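Local coordinates for serine protease inhibitor 2 (Anopheles gambiae, PDB 3PZF), which inhibits the CLIPB serine proteases that lead to phenoloxidase activation, and so negatively regulates melanization in the mosquito hemolymph, at residues 88-93 against 130-135; 111-116 against 137-142; 163-168 against 334-339; 231-236 against 250-255. One frame throughout, in Å; residues are numbered along the deposited sequence. Where two conformers were deposited one is given.

Contact 1. Residues 88-93 against 130-135; sequences SYYKQL and THYHAM
Lys91 and His131 bring the two backbones closest, and a CH-to-oxygen contact marks the spot: Lys91 CA lies 3.4 Å from His131 O, bent to 123° at the hydrogen. That carbonyl oxygen is buried here and finds no conventional donor anywhere in the model. Lys91 CB also closes on it, at 3.5 Å.

The apolar part is built from two tyrosines. Tyr90 CB sits 3.9 Å from Tyr132 CE1, while the two hydroxyls go to separate partners, Tyr90 OH to Val77 O and Tyr132 OH to Glu57 OE2. Helix 83-98 thus packs against the C-terminal turn of helix 122-132, two of the helices that lie behind the large central sheet of the serpin fold. The second helix is left at His133, whose positive phi of 48° turns the chain into strand 134-139.

Around the polar ends, the lysine chain runs past the imidazole. With Lys91 CG anti to the backbone N (chi1 -176°), the chain passes His131 at a slant, CD 3.9 Å from ND1, while Thr130 CG2 sits over one face of that ring. The chain then bends at its last two torsions and brings NZ to 3.6 Å from Thr130 O. The firmer partner of NZ is Glu95 OE2, in a salt bridge, and His133 NE2 hydrogen-bonds the same carboxylate oxygen.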
loop_
_atom_site.group_PDB
_atom_site.type_symbol
_atom_site.label_atom_id
_atom_site.label_comp_id
_atom_site.label_asym_id
_atom_site.label_seq_id
_atom_site.Cartn_x
_atom_site.Cartn_y
_atom_site.Cartn_z
ATOM N N SER A 88 -1.789 17.533 10.603
ATOM C CA SER A 88 -3.244 17.383 10.603
ATOM C C SER A 88 -3.713 16.632 9.367
ATOM O O SER A 88 -4.654 15.866 9.439
ATOM C CB SER A 88 -3.973 18.730 10.733
ATOM O OG SER A 88 -3.553 19.636 9.737
ATOM N N TYR A 89 -3.022 16.820 8.249
ATOM C CA TYR A 89 -3.348 16.118 7.009
ATOM C C TYR A 89 -3.163 14.628 7.162
ATOM O O TYR A 89 -4.099 13.862 6.924
ATOM C CB TYR A 89 -2.440 16.596 5.869
ATOM C CG TYR A 89 -2.716 15.931 4.539
ATOM C CD1 TYR A 89 -3.847 16.279 3.804
ATOM C CD2 TYR A 89 -1.851 15.001 4.006
ATOM C CE1 TYR A 89 -4.114 15.699 2.592
ATOM C CE2 TYR A 89 -2.119 14.391 2.773
ATOM C CZ TYR A 89 -3.255 14.766 2.075
ATOM O OH TYR A 89 -3.562 14.202 0.855
ATOM N N TYR A 90 -1.946 14.199 7.495
ATOM C CA TYR A 90 -1.685 12.770 7.605
ATOM C C TYR A 90 -2.483 12.161 8.745
ATOM O O TYR A 90 -2.944 11.029 8.648
ATOM C CB TYR A 90 -0.185 12.460 7.703
ATOM C CG TYR A 90 0.468 12.608 6.367
ATOM C CD1 TYR A 90 0.164 11.712 5.340
ATOM C CD2 TYR A 90 1.326 13.657 6.088
ATOM C CE1 TYR A 90 0.724 11.838 4.106
ATOM C CE2 TYR A 90 1.912 13.785 4.841
ATOM C CZ TYR A 90 1.589 12.866 3.848
ATOM O OH TYR A 90 2.131 12.933 2.591
ATOM N N LYS A 91 -2.701 12.931 9.801
ATOM C CA LYS A 91 -3.461 12.413 10.922
ATOM C C LYS A 91 -4.916 12.147 10.492
ATOM O O LYS A 91 -5.516 11.138 10.865
ATOM C CB LYS A 91 -3.400 13.408 12.081
ATOM C CG LYS A 91 -4.075 12.940 13.343
ATOM C CD LYS A 91 -3.913 13.997 14.465
ATOM C CE LYS A 91 -5.108 13.997 15.383
ATOM N NZ LYS A 91 -5.090 12.829 16.295
ATOM N N GLN A 92 -5.483 13.070 9.723
ATOM C CA GLN A 92 -6.870 12.944 9.286
ATOM C C GLN A 92 -7.015 11.719 8.393
ATOM O O GLN A 92 -7.947 10.928 8.560
ATOM C CB GLN A 92 -7.313 14.178 8.502
ATOM C CG GLN A 92 -8.641 13.963 7.784
ATOM C CD GLN A 92 -9.169 15.195 7.056
ATOM O OE1 GLN A 92 -10.287 15.183 6.533
ATOM N NE2 GLN A 92 -8.378 16.262 7.027
ATOM N N LEU A 93 -6.102 11.578 7.433
ATOM C CA LEU A 93 -6.145 10.433 6.504
ATOM C C LEU A 93 -5.923 9.088 7.223
ATOM O O LEU A 93 -6.567 8.104 6.885
ATOM C CB LEU A 93 -5.103 10.590 5.388
ATOM C CG LEU A 93 -5.538 11.364 4.126
ATOM C CD1 LEU A 93 -6.060 12.763 4.457
ATOM C CD2 LEU A 93 -4.361 11.479 3.182
ATOM N N THR A 130 0.962 10.597 18.168
ATOM C CA THR A 130 -0.264 11.396 18.058
ATOM C C THR A 130 -0.703 11.603 16.611
ATOM O O THR A 130 -1.862 11.349 16.270
ATOM C CB THR A 130 -0.093 12.776 18.747
ATOM O OG1 THR A 130 0.061 12.575 20.159
ATOM C CG2 THR A 130 -1.289 13.673 18.498
ATOM N N HIS A 131 0.219 12.062 15.763
ATOM C CA HIS A 131 -0.148 12.453 14.408
ATOM C C HIS A 131 0.047 11.335 13.379
ATOM O O HIS A 131 -0.649 11.310 12.382
ATOM C CB HIS A 131 0.659 13.672 13.965
ATOM C CG HIS A 131 0.558 14.840 14.898
ATOM N ND1 HIS A 131 -0.475 15.751 14.839
ATOM C CD2 HIS A 131 1.367 15.252 15.905
ATOM C CE1 HIS A 131 -0.298 16.675 15.769
ATOM N NE2 HIS A 131 0.814 16.393 16.432
ATOM N N TYR A 132 0.997 10.435 13.610
ATOM C CA TYR A 132 1.364 9.450 12.580
ATOM C C TYR A 132 1.099 8.031 13.026
ATOM O O TYR A 132 1.367 7.079 12.294
ATOM C CB TYR A 132 2.836 9.631 12.184
ATOM C CG TYR A 132 3.122 11.044 11.698
ATOM C CD1 TYR A 132 2.684 11.463 10.437
ATOM C CD2 TYR A 132 3.792 11.967 12.500
ATOM C CE1 TYR A 132 2.925 12.753 9.982
ATOM C CE2 TYR A 132 4.035 13.252 12.056
ATOM C CZ TYR A 132 3.605 13.645 10.806
ATOM O OH TYR A 132 3.849 14.930 10.376
ATOM N N HIS A 133 0.565 7.891 14.230
ATOM C CA HIS A 133 0.231 6.585 14.771
ATOM C C HIS A 133 1.387 5.606 14.589
ATOM O O HIS A 133 1.202 4.455 14.179
ATOM C CB HIS A 133 -1.079 6.112 14.146
ATOM C CG HIS A 133 -2.220 7.018 14.492
ATOM N ND1 HIS A 133 -2.747 7.088 15.764
ATOM C CD2 HIS A 133 -2.874 7.956 13.764
ATOM C CE1 HIS A 133 -3.710 7.992 15.792
ATOM N NE2 HIS A 133 -3.804 8.535 14.591
ATOM N N ALA A 134 2.573 6.118 14.903
ATOM C CA ALA A 134 3.836 5.382 14.853
ATOM C C ALA A 134 4.507 5.378 16.226
ATOM O O ALA A 134 4.268 6.273 17.052
ATOM C CB ALA A 134 4.756 6.035 13.836
ATOM N N MET A 135 5.372 4.394 16.471
ATOM C CA MET A 135 6.057 4.305 17.758
ATOM C C MET A 135 7.543 4.023 17.554
ATOM O O MET A 135 7.978 3.766 16.428
ATOM C CB MET A 135 5.420 3.215 18.617
ATOM C CG MET A 135 4.001 3.555 19.043
ATOM S SD MET A 135 3.295 2.416 20.255
ATOM C CE MET A 135 2.071 1.564 19.247
#

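Contact 2. Residues 111-116 against 137-142; sequences NFFVDD and EKVSYS
Phe113 and Val114 line up with Glu137 and Lys138 as parallel partners in sheet A of the serpin fold, where strands 105-115 and 134-139, with helix 122-132 between them, form a beta-alpha-beta unit. The backbone ladder has three nearly straight bonds: Glu137 N to Phe112 O, Val114 N to Glu137 O, and Val139 N to Val114 O, all 2.9 Å.

Side chains add three more bonds. The Tyr141 hydroxyl gives its proton to Phe113 O at 2.7 Å, coming from above the carbonyl plane, and also bonds Thr178 OG1 on the next strand. Asp115 OD1 receives Tyr141 N at 3.1 Å, again from above the plane of the acceptor group. Lys138, bent at chi2, chi3 and chi4, leans forward along the chain and across to the neighbouring strand, where NZ reaches Asp116 O at 3.2 Å; Ile118 O takes another of its protons.

Apolar packing lies mostly on the face of Phe113, Glu137 and Val139, which helix 144-158 covers. Phe113 CD1 touches Val139 CG1 at 3.9 Å, and the ring meets Trp154 of that helix edge-to-face. Phe113 and Glu137 run side by side, ring and carboxylate planes 68° apart. Tyr141 instead offers its ring edge to the strand, with Asp115 CB 3.6 Å from Tyr141 CD2.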
loop_
_atom_site.group_PDB
_atom_site.type_symbol
_atom_site.label_atom_id
_atom_site.label_comp_id
_atom_site.label_asym_id
_atom_site.label_seq_id
_atom_site.Cartn_x
_atom_site.Cartn_y
_atom_site.Cartn_z
ATOM N N ASN A 111 6.885 1.337 13.195
ATOM C CA ASN A 111 7.790 1.348 14.347
ATOM C C ASN A 111 9.227 1.628 13.908
ATOM O O ASN A 111 9.721 0.981 12.985
ATOM C CB ASN A 111 7.751 -0.032 15.041
ATOM C CG ASN A 111 8.208 0.006 16.498
ATOM O OD1 ASN A 111 9.036 0.830 16.896
ATOM N ND2 ASN A 111 7.684 -0.928 17.295
ATOM N N PHE A 112 9.901 2.554 14.582
ATOM C CA PHE A 112 11.358 2.629 14.509
ATOM C C PHE A 112 11.930 1.697 15.582
ATOM O O PHE A 112 11.597 1.831 16.749
ATOM C CB PHE A 112 11.886 4.010 14.843
ATOM C CG PHE A 112 11.566 5.081 13.834
ATOM C CD1 PHE A 112 12.511 5.471 12.894
ATOM C CD2 PHE A 112 10.362 5.771 13.897
ATOM C CE1 PHE A 112 12.219 6.499 11.990
ATOM C CE2 PHE A 112 10.094 6.812 13.021
ATOM C CZ PHE A 112 11.028 7.176 12.075
ATOM N N PHE A 113 12.781 0.763 15.185
ATOM C CA PHE A 113 13.506 -0.090 16.137
ATOM C C PHE A 113 14.930 0.457 16.257
ATOM O O PHE A 113 15.711 0.406 15.304
ATOM C CB PHE A 113 13.487 -1.546 15.649
ATOM C CG PHE A 113 12.105 -2.172 15.650
ATOM C CD1 PHE A 113 11.567 -2.667 16.827
ATOM C CD2 PHE A 113 11.327 -2.224 14.489
ATOM C CE1 PHE A 113 10.314 -3.227 16.855
ATOM C CE2 PHE A 113 10.063 -2.790 14.511
ATOM C CZ PHE A 113 9.552 -3.289 15.690
ATOM N N VAL A 114 15.266 0.986 17.435
ATOM C CA VAL A 114 16.421 1.844 17.591
ATOM C C VAL A 114 17.403 1.124 18.483
ATOM O O VAL A 114 16.991 0.544 19.478
ATOM C CB VAL A 114 16.003 3.190 18.234
ATOM C CG1 VAL A 114 17.178 4.094 18.388
ATOM C CG2 VAL A 114 14.912 3.888 17.362
ATOM N N ASP A 115 18.686 1.149 18.115
ATOM C CA ASP A 115 19.746 0.466 18.886
ATOM C C ASP A 115 19.856 1.027 20.307
ATOM O O ASP A 115 19.483 2.180 20.554
ATOM C CB ASP A 115 21.102 0.582 18.163
ATOM C CG ASP A 115 22.081 -0.542 18.540
ATOM O OD1 ASP A 115 21.696 -1.489 19.251
ATOM O OD2 ASP A 115 23.249 -0.486 18.107
ATOM N N ASP A 116 20.392 0.207 21.225
ATOM C CA ASP A 116 20.442 0.502 22.659
ATOM C C ASP A 116 20.981 1.874 22.977
ATOM O O ASP A 116 20.497 2.540 23.880
ATOM C CB ASP A 116 21.394 -0.474 23.386
ATOM C CG ASP A 116 20.833 -1.868 23.525
ATOM O OD1 ASP A 116 19.608 -2.013 23.729
ATOM O OD2 ASP A 116 21.642 -2.823 23.449
ATOM N N GLU A 137 10.797 1.858 19.568
ATOM C CA GLU A 137 11.157 0.852 20.571
ATOM C C GLU A 137 12.661 0.612 20.556
ATOM O O GLU A 137 13.275 0.623 19.498
ATOM C CB GLU A 137 10.427 -0.431 20.197
ATOM C CG GLU A 137 10.491 -1.552 21.200
ATOM C CD GLU A 137 9.599 -2.706 20.777
ATOM O OE1 GLU A 137 9.989 -3.867 20.996
ATOM O OE2 GLU A 137 8.510 -2.441 20.216
ATOM N N LYS A 138 13.250 0.362 21.724
ATOM C CA LYS A 138 14.688 0.099 21.834
ATOM C C LYS A 138 14.958 -1.394 21.682
ATOM O O LYS A 138 14.258 -2.224 22.246
ATOM C CB LYS A 138 15.236 0.568 23.190
ATOM C CG LYS A 138 14.842 1.985 23.593
ATOM C CD LYS A 138 15.218 3.024 22.532
ATOM C CE LYS A 138 16.724 3.090 22.304
ATOM N NZ LYS A 138 17.482 3.415 23.537
ATOM N N VAL A 139 15.975 -1.725 20.902
ATOM C CA VAL A 139 16.428 -3.096 20.755
ATOM C C VAL A 139 17.939 -3.087 20.783
ATOM O O VAL A 139 18.556 -2.026 20.786
ATOM C CB VAL A 139 15.979 -3.693 19.416
ATOM C CG1 VAL A 139 14.451 -3.701 19.319
ATOM C CG2 VAL A 139 16.581 -2.905 18.257
ATOM N N SER A 140 18.537 -4.276 20.799
ATOM C CA SER A 140 19.984 -4.389 20.777
ATOM C C SER A 140 20.411 -5.138 19.527
ATOM O O SER A 140 20.259 -6.361 19.440
ATOM C CB SER A 140 20.480 -5.146 22.002
ATOM O OG SER A 140 21.884 -5.282 21.943
ATOM N N TYR A 141 20.962 -4.414 18.558
ATOM C CA TYR A 141 21.347 -5.045 17.289
ATOM C C TYR A 141 22.585 -5.955 17.465
ATOM O O TYR A 141 22.909 -6.758 16.581
ATOM C CB TYR A 141 21.575 -3.990 16.204
ATOM C CG TYR A 141 20.274 -3.383 15.697
ATOM C CD1 TYR A 141 19.513 -4.050 14.741
ATOM C CD2 TYR A 141 19.795 -2.164 16.181
ATOM C CE1 TYR A 141 18.324 -3.518 14.270
ATOM C CE2 TYR A 141 18.579 -1.627 15.713
ATOM C CZ TYR A 141 17.851 -2.323 14.757
ATOM O OH TYR A 141 16.645 -1.842 14.239
ATOM N N SER A 142 23.250 -5.838 18.610
ATOM C CA SER A 142 24.375 -6.713 18.922
ATOM C C SER A 142 23.878 -8.154 19.102
ATOM O O SER A 142 24.661 -9.089 19.205
ATOM C CB SER A 142 25.121 -6.214 20.172
ATOM O OG SER A 142 24.378 -6.434 21.365
#

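Contact 3. Residues 163-168 against 334-339; sequences LREIVT and FQKAGI
The Phe334 ring carries Val167 CG1 on one face: the methyl stands 3.8 Å from the ring centroid and 17° off the normal, a CH-pi contact, with the two side chains crossing at about a right angle. This is where the loop that follows helix 144-158, the helix F of serpins, lies over sheet A, here over strand 332-341. In serpins the reactive loop enters this sheet beside the same strand when a protease is trapped.

Further along, two aliphatic side chains press down on the strand. Ile166, with CG1 anti to the backbone N (chi1 -169°), sends CD1 down to Lys336 CB, a tight 3.4 Å, and on to Phe334 CB. Leu163 splits its two methyls, CD1 going to Lys336 CG at 3.8 Å and CD2 to Gly338 N at 3.7 Å.

Lys336 answers from the strand, fully extended and sliding past both of them in the opposite direction. Its ammonium group hydrogen-bonds Glu165 O and forms a rather long salt bridge with Glu165 OE1; Asp291 is only a distant, weak ion-pair partner. Glu165 CB points away from the strand, but chi1 of 72° sets CG between the backbone N and carbonyl carbon, turning the chain back toward the lysine. One water completes the arrangement, accepting from Arg164 N at 2.9 Å and from Lys336 NZ at 3.1 Å and donating to Glu165 OE1 at 2.8 Å.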
loop_
_atom_site.group_PDB
_atom_site.type_symbol
_atom_site.label_atom_id
_atom_site.label_comp_id
_atom_site.label_asym_id
_atom_site.label_seq_id
_atom_site.Cartn_x
_atom_site.Cartn_y
_atom_site.Cartn_z
ATOM N N LEU A 163 0.432 -11.494 9.010
ATOM C CA LEU A 163 1.845 -11.481 8.653
ATOM C C LEU A 163 2.622 -11.886 9.906
ATOM O O LEU A 163 2.300 -11.432 11.006
ATOM C CB LEU A 163 2.304 -10.070 8.237
ATOM C CG LEU A 163 1.521 -9.340 7.138
ATOM C CD1 LEU A 163 2.088 -7.944 6.920
ATOM C CD2 LEU A 163 1.516 -10.162 5.833
ATOM N N ARG A 164 3.657 -12.702 9.725
ATOM C CA ARG A 164 4.355 -13.347 10.832
ATOM C C ARG A 164 5.813 -12.931 10.940
ATOM O O ARG A 164 6.429 -13.113 11.977
ATOM C CB ARG A 164 4.317 -14.866 10.647
ATOM C CG ARG A 164 2.929 -15.481 10.606
ATOM C CD ARG A 164 2.286 -15.497 11.982
ATOM N NE ARG A 164 0.983 -16.159 11.960
ATOM C CZ ARG A 164 0.433 -16.770 13.006
ATOM N NH1 ARG A 164 1.071 -16.814 14.171
ATOM N NH2 ARG A 164 -0.756 -17.345 12.884
ATOM N N GLU A 165 6.387 -12.405 9.864
ATOM C CA GLU A 165 7.789 -12.015 9.910
ATOM C C GLU A 165 8.115 -11.091 8.769
ATOM O O GLU A 165 7.448 -11.091 7.728
ATOM C CB GLU A 165 8.713 -13.231 9.829
ATOM C CG GLU A 165 8.743 -13.878 8.458
ATOM C CD GLU A 165 7.533 -14.766 8.211
ATOM O OE1 GLU A 165 7.015 -14.798 7.066
ATOM O OE2 GLU A 165 7.107 -15.445 9.172
ATOM N N ILE A 166 9.169 -10.319 8.958
ATOM C CA ILE A 166 9.566 -9.376 7.944
ATOM C C ILE A 166 11.083 -9.272 7.822
ATOM O O ILE A 166 11.586 -8.835 6.798
ATOM C CB ILE A 166 8.937 -8.007 8.223
ATOM C CG1 ILE A 166 9.120 -7.072 7.031
ATOM C CG2 ILE A 166 9.537 -7.376 9.484
ATOM C CD1 ILE A 166 8.223 -5.821 7.128
ATOM N N VAL A 167 11.824 -9.699 8.842
ATOM C CA VAL A 167 13.278 -9.617 8.756
ATOM C C VAL A 167 13.934 -10.914 9.236
ATOM O O VAL A 167 13.333 -11.697 9.957
ATOM C CB VAL A 167 13.862 -8.446 9.595
ATOM C CG1 VAL A 167 13.350 -7.086 9.105
ATOM C CG2 VAL A 167 13.567 -8.647 11.087
ATOM N N THR A 168 15.161 -11.141 8.799
ATOM C CA THR A 168 15.991 -12.212 9.354
ATOM C C THR A 168 17.180 -11.554 10.037
ATOM O O THR A 168 17.451 -10.386 9.786
ATOM C CB THR A 168 16.508 -13.146 8.247
ATOM O OG1 THR A 168 17.360 -12.406 7.365
ATOM C CG2 THR A 168 15.346 -13.758 7.462
ATOM N N PHE A 334 11.737 -1.209 5.940
ATOM C CA PHE A 334 11.052 -2.415 5.466
ATOM C C PHE A 334 9.547 -2.174 5.454
ATOM O O PHE A 334 9.003 -1.556 6.375
ATOM C CB PHE A 334 11.346 -3.608 6.384
ATOM C CG PHE A 334 12.793 -4.058 6.387
ATOM C CD1 PHE A 334 13.297 -4.836 5.351
ATOM C CD2 PHE A 334 13.625 -3.750 7.450
ATOM C CE1 PHE A 334 14.618 -5.262 5.363
ATOM C CE2 PHE A 334 14.952 -4.164 7.467
ATOM C CZ PHE A 334 15.442 -4.931 6.425
ATOM N N GLN A 335 8.859 -2.665 4.421
ATOM C CA GLN A 335 7.410 -2.637 4.439
ATOM C C GLN A 335 6.894 -4.009 4.035
ATOM O O GLN A 335 7.454 -4.648 3.137
ATOM C CB GLN A 335 6.852 -1.602 3.440
ATOM C CG GLN A 335 5.339 -1.629 3.394
ATOM C CD GLN A 335 4.709 -0.506 2.555
ATOM O OE1 GLN A 335 4.177 0.478 3.088
ATOM N NE2 GLN A 335 4.712 -0.688 1.248
ATOM N N LYS A 336 5.851 -4.484 4.698
ATOM C CA LYS A 336 5.222 -5.737 4.248
ATOM C C LYS A 336 3.710 -5.583 4.299
ATOM O O LYS A 336 3.168 -4.888 5.158
ATOM C CB LYS A 336 5.647 -6.918 5.113
ATOM C CG LYS A 336 5.128 -8.290 4.598
ATOM C CD LYS A 336 5.933 -9.457 5.302
ATOM C CE LYS A 336 5.669 -10.813 4.627
ATOM N NZ LYS A 336 6.556 -11.942 5.173
ATOM N N ALA A 337 3.034 -6.228 3.349
ATOM C CA ALA A 337 1.573 -6.166 3.237
ATOM C C ALA A 337 1.057 -7.514 2.769
ATOM O O ALA A 337 1.681 -8.130 1.917
ATOM C CB ALA A 337 1.170 -5.105 2.225
ATOM N N GLY A 338 -0.079 -7.954 3.300
ATOM C CA GLY A 338 -0.739 -9.145 2.757
ATOM C C GLY A 338 -2.072 -8.741 2.149
ATOM O O GLY A 338 -2.667 -7.755 2.548
ATOM N N ILE A 339 -2.565 -9.497 1.185
ATOM C CA ILE A 339 -3.868 -9.172 0.583
ATOM C C ILE A 339 -4.493 -10.499 0.196
ATOM O O ILE A 339 -3.799 -11.417 -0.222
ATOM C CB ILE A 339 -3.727 -8.278 -0.650
ATOM C CG1 ILE A 339 -5.108 -7.791 -1.169
ATOM C CG2 ILE A 339 -2.908 -8.990 -1.741
ATOM C CD1 ILE A 339 -5.874 -6.826 -0.198
HETATM O O HOH W 1 4.532 -13.402 7.036
#

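Contact 4. Residues 231-236 against 250-255; sequences GAQILR and LPNPDN
Gln233 stands beside Leu250, with which it forms an antiparallel hydrogen-bonded pair, N to O at 2.8 Å in each direction. Its CB lies 4.0 Å from Leu250 O. Next, CG passes the Asn252 amide, whose plane is turned 54° from that of the glutamine. The chain stays extended beyond CG and runs alongside Leu250, both pointing the same way, until OE1 comes 3.6 Å from Leu250 CD2. A water lies close to the same OE1 and to Leu250 O, while NE2 leaves the hairpin for Tyr224 OH and Ile367 O.

Two residues earlier, Gly231 O is gripped twice. Asn252 N reaches it at 2.9 Å, and Asn255 ND2 arrives in the carbonyl plane, on a lone pair, at 3.1 Å. The type I turn from Asn252 to Asn255 swings the second asparagine back to that oxygen. Gly231 has a positive phi (71°), which favours glycine, and with Ala232 it faces Ser227 in a G1 beta bulge.

Gln233 and Leu250 belong to the hairpin of strands 232-238 and 244-251, in the serpin's sheet B. Strand 211-227 flanks it, its Asn226 bonding Asn252 OD1. On the face of Ala232 and Pro251, Ala232 CB is 3.7 Å from Pro251 CA, and both residues pack on Val260 of helix 257-263.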
loop_
_atom_site.group_PDB
_atom_site.type_symbol
_atom_site.label_atom_id
_atom_site.label_comp_id
_atom_site.label_asym_id
_atom_site.label_seq_id
_atom_site.Cartn_x
_atom_site.Cartn_y
_atom_site.Cartn_z
ATOM N N GLY A 231 -6.090 1.992 -22.424
ATOM C CA GLY A 231 -6.078 0.686 -23.058
ATOM C C GLY A 231 -6.426 -0.424 -22.081
ATOM O O GLY A 231 -5.836 -1.500 -22.118
ATOM N N ALA A 232 -7.414 -0.184 -21.226
ATOM C CA ALA A 232 -7.726 -1.125 -20.151
ATOM C C ALA A 232 -9.137 -0.931 -19.646
ATOM O O ALA A 232 -9.657 0.193 -19.660
ATOM C CB ALA A 232 -6.746 -0.892 -18.964
ATOM N N GLN A 233 -9.739 -2.010 -19.154
ATOM C CA GLN A 233 -11.013 -1.908 -18.465
ATOM C C GLN A 233 -10.762 -1.561 -17.032
ATOM O O GLN A 233 -9.767 -2.003 -16.435
ATOM C CB GLN A 233 -11.772 -3.226 -18.550
ATOM C CG GLN A 233 -12.375 -3.508 -19.961
ATOM C CD GLN A 233 -12.828 -4.954 -20.049
ATOM O OE1 GLN A 233 -11.997 -5.871 -19.972
ATOM N NE2 GLN A 233 -14.147 -5.167 -20.174
ATOM N N ILE A 234 -11.626 -0.725 -16.470
ATOM C CA ILE A 234 -11.511 -0.432 -15.057
ATOM C C ILE A 234 -12.812 -0.768 -14.353
ATOM O O ILE A 234 -13.884 -0.453 -14.851
ATOM C CB ILE A 234 -11.145 1.054 -14.849
ATOM C CG1 ILE A 234 -9.879 1.380 -15.662
ATOM C CG2 ILE A 234 -10.926 1.312 -13.395
ATOM C CD1 ILE A 234 -9.421 2.832 -15.569
ATOM N N LEU A 235 -12.711 -1.378 -13.178
ATOM C CA LEU A 235 -13.883 -1.834 -12.415
ATOM C C LEU A 235 -13.744 -1.458 -10.947
ATOM O O LEU A 235 -12.656 -1.553 -10.386
ATOM C CB LEU A 235 -14.002 -3.373 -12.527
ATOM C CG LEU A 235 -15.038 -4.048 -11.624
ATOM C CD1 LEU A 235 -16.480 -3.870 -12.175
ATOM C CD2 LEU A 235 -14.758 -5.554 -11.490
ATOM N N ARG A 236 -14.856 -1.091 -10.316
ATOM C CA ARG A 236 -14.872 -0.777 -8.888
ATOM C C ARG A 236 -15.755 -1.765 -8.141
ATOM O O ARG A 236 -16.944 -1.874 -8.458
ATOM C CB ARG A 236 -15.445 0.654 -8.691
ATOM C CG ARG A 236 -15.719 1.023 -7.220
ATOM C CD ARG A 236 -16.436 2.417 -7.181
ATOM N NE ARG A 236 -16.820 2.848 -5.840
ATOM C CZ ARG A 236 -17.984 2.583 -5.270
ATOM N NH1 ARG A 236 -18.899 1.878 -5.924
ATOM N NH2 ARG A 236 -18.254 3.068 -4.057
ATOM N N LEU A 250 -7.637 -3.730 -15.882
ATOM C CA LEU A 250 -7.363 -4.943 -16.656
ATOM C C LEU A 250 -7.018 -4.513 -18.070
ATOM O O LEU A 250 -7.895 -4.060 -18.815
ATOM C CB LEU A 250 -8.600 -5.843 -16.662
ATOM C CG LEU A 250 -8.542 -7.101 -17.561
ATOM C CD1 LEU A 250 -7.520 -8.117 -17.040
ATOM C CD2 LEU A 250 -9.920 -7.733 -17.645
ATOM N N PRO A 251 -5.738 -4.629 -18.451
ATOM C CA PRO A 251 -5.306 -4.205 -19.790
ATOM C C PRO A 251 -6.120 -4.949 -20.859
ATOM O O PRO A 251 -6.386 -6.125 -20.683
ATOM C CB PRO A 251 -3.832 -4.662 -19.847
ATOM C CG PRO A 251 -3.380 -4.648 -18.390
ATOM C CD PRO A 251 -4.607 -5.090 -17.609
ATOM N N ASN A 252 -6.561 -4.260 -21.901
ATOM C CA ASN A 252 -7.183 -4.937 -23.018
ATOM C C ASN A 252 -6.207 -5.979 -23.537
ATOM O O ASN A 252 -4.998 -5.899 -23.284
ATOM C CB ASN A 252 -7.516 -3.928 -24.124
ATOM C CG ASN A 252 -8.482 -2.838 -23.671
ATOM O OD1 ASN A 252 -9.312 -3.014 -22.756
ATOM N ND2 ASN A 252 -8.399 -1.703 -24.343
ATOM N N PRO A 253 -6.719 -6.985 -24.262
ATOM C CA PRO A 253 -5.862 -8.114 -24.648
ATOM C C PRO A 253 -4.669 -7.688 -25.509
ATOM O O PRO A 253 -3.652 -8.376 -25.535
ATOM C CB PRO A 253 -6.810 -9.016 -25.453
ATOM C CG PRO A 253 -8.175 -8.646 -24.998
ATOM C CD PRO A 253 -8.117 -7.170 -24.682
ATOM N N ASP A 254 -4.800 -6.549 -26.172
ATOM C CA ASP A 254 -3.771 -6.018 -27.055
ATOM C C ASP A 254 -2.578 -5.434 -26.288
ATOM O O ASP A 254 -1.549 -5.132 -26.887
ATOM C CB ASP A 254 -4.374 -4.900 -27.920
ATOM C CG ASP A 254 -4.746 -5.364 -29.322
ATOM O OD1 ASP A 254 -4.909 -6.585 -29.532
ATOM O OD2 ASP A 254 -4.884 -4.496 -30.219
ATOM N N ASN A 255 -2.723 -5.278 -24.972
ATOM C CA ASN A 255 -1.767 -4.524 -24.165
ATOM C C ASN A 255 -1.321 -5.314 -22.963
ATOM O O ASN A 255 -2.019 -6.214 -22.525
ATOM C CB ASN A 255 -2.397 -3.237 -23.639
ATOM C CG ASN A 255 -2.865 -2.320 -24.747
ATOM O OD1 ASN A 255 -2.168 -2.120 -25.732
ATOM N ND2 ASN A 255 -4.056 -1.764 -24.591
HETATM O O HOH W 2 -9.611 -5.309 -20.854
#

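From the N terminus, contact 1 opens on helix 83-98 and contact 2 on strand 105-115 before contact 1 closes at 130-135 and contact 2 at 137-142, so these two loops cross. They touch where Met135 O probably accepts from Phe112 N, and both use strand 134-139, tying the helices behind sheet A to its edge. Contact 3 opens after helix 144-158 and closes on strand 332-341, just ahead of the hinge region, Leu344 to Ala348. Contact 4 opens and closes entirely within that long loop, as a local hairpin. It lies across the chain's centre from contacts 1 and 2, its centre about 45 Å from that of contact 2.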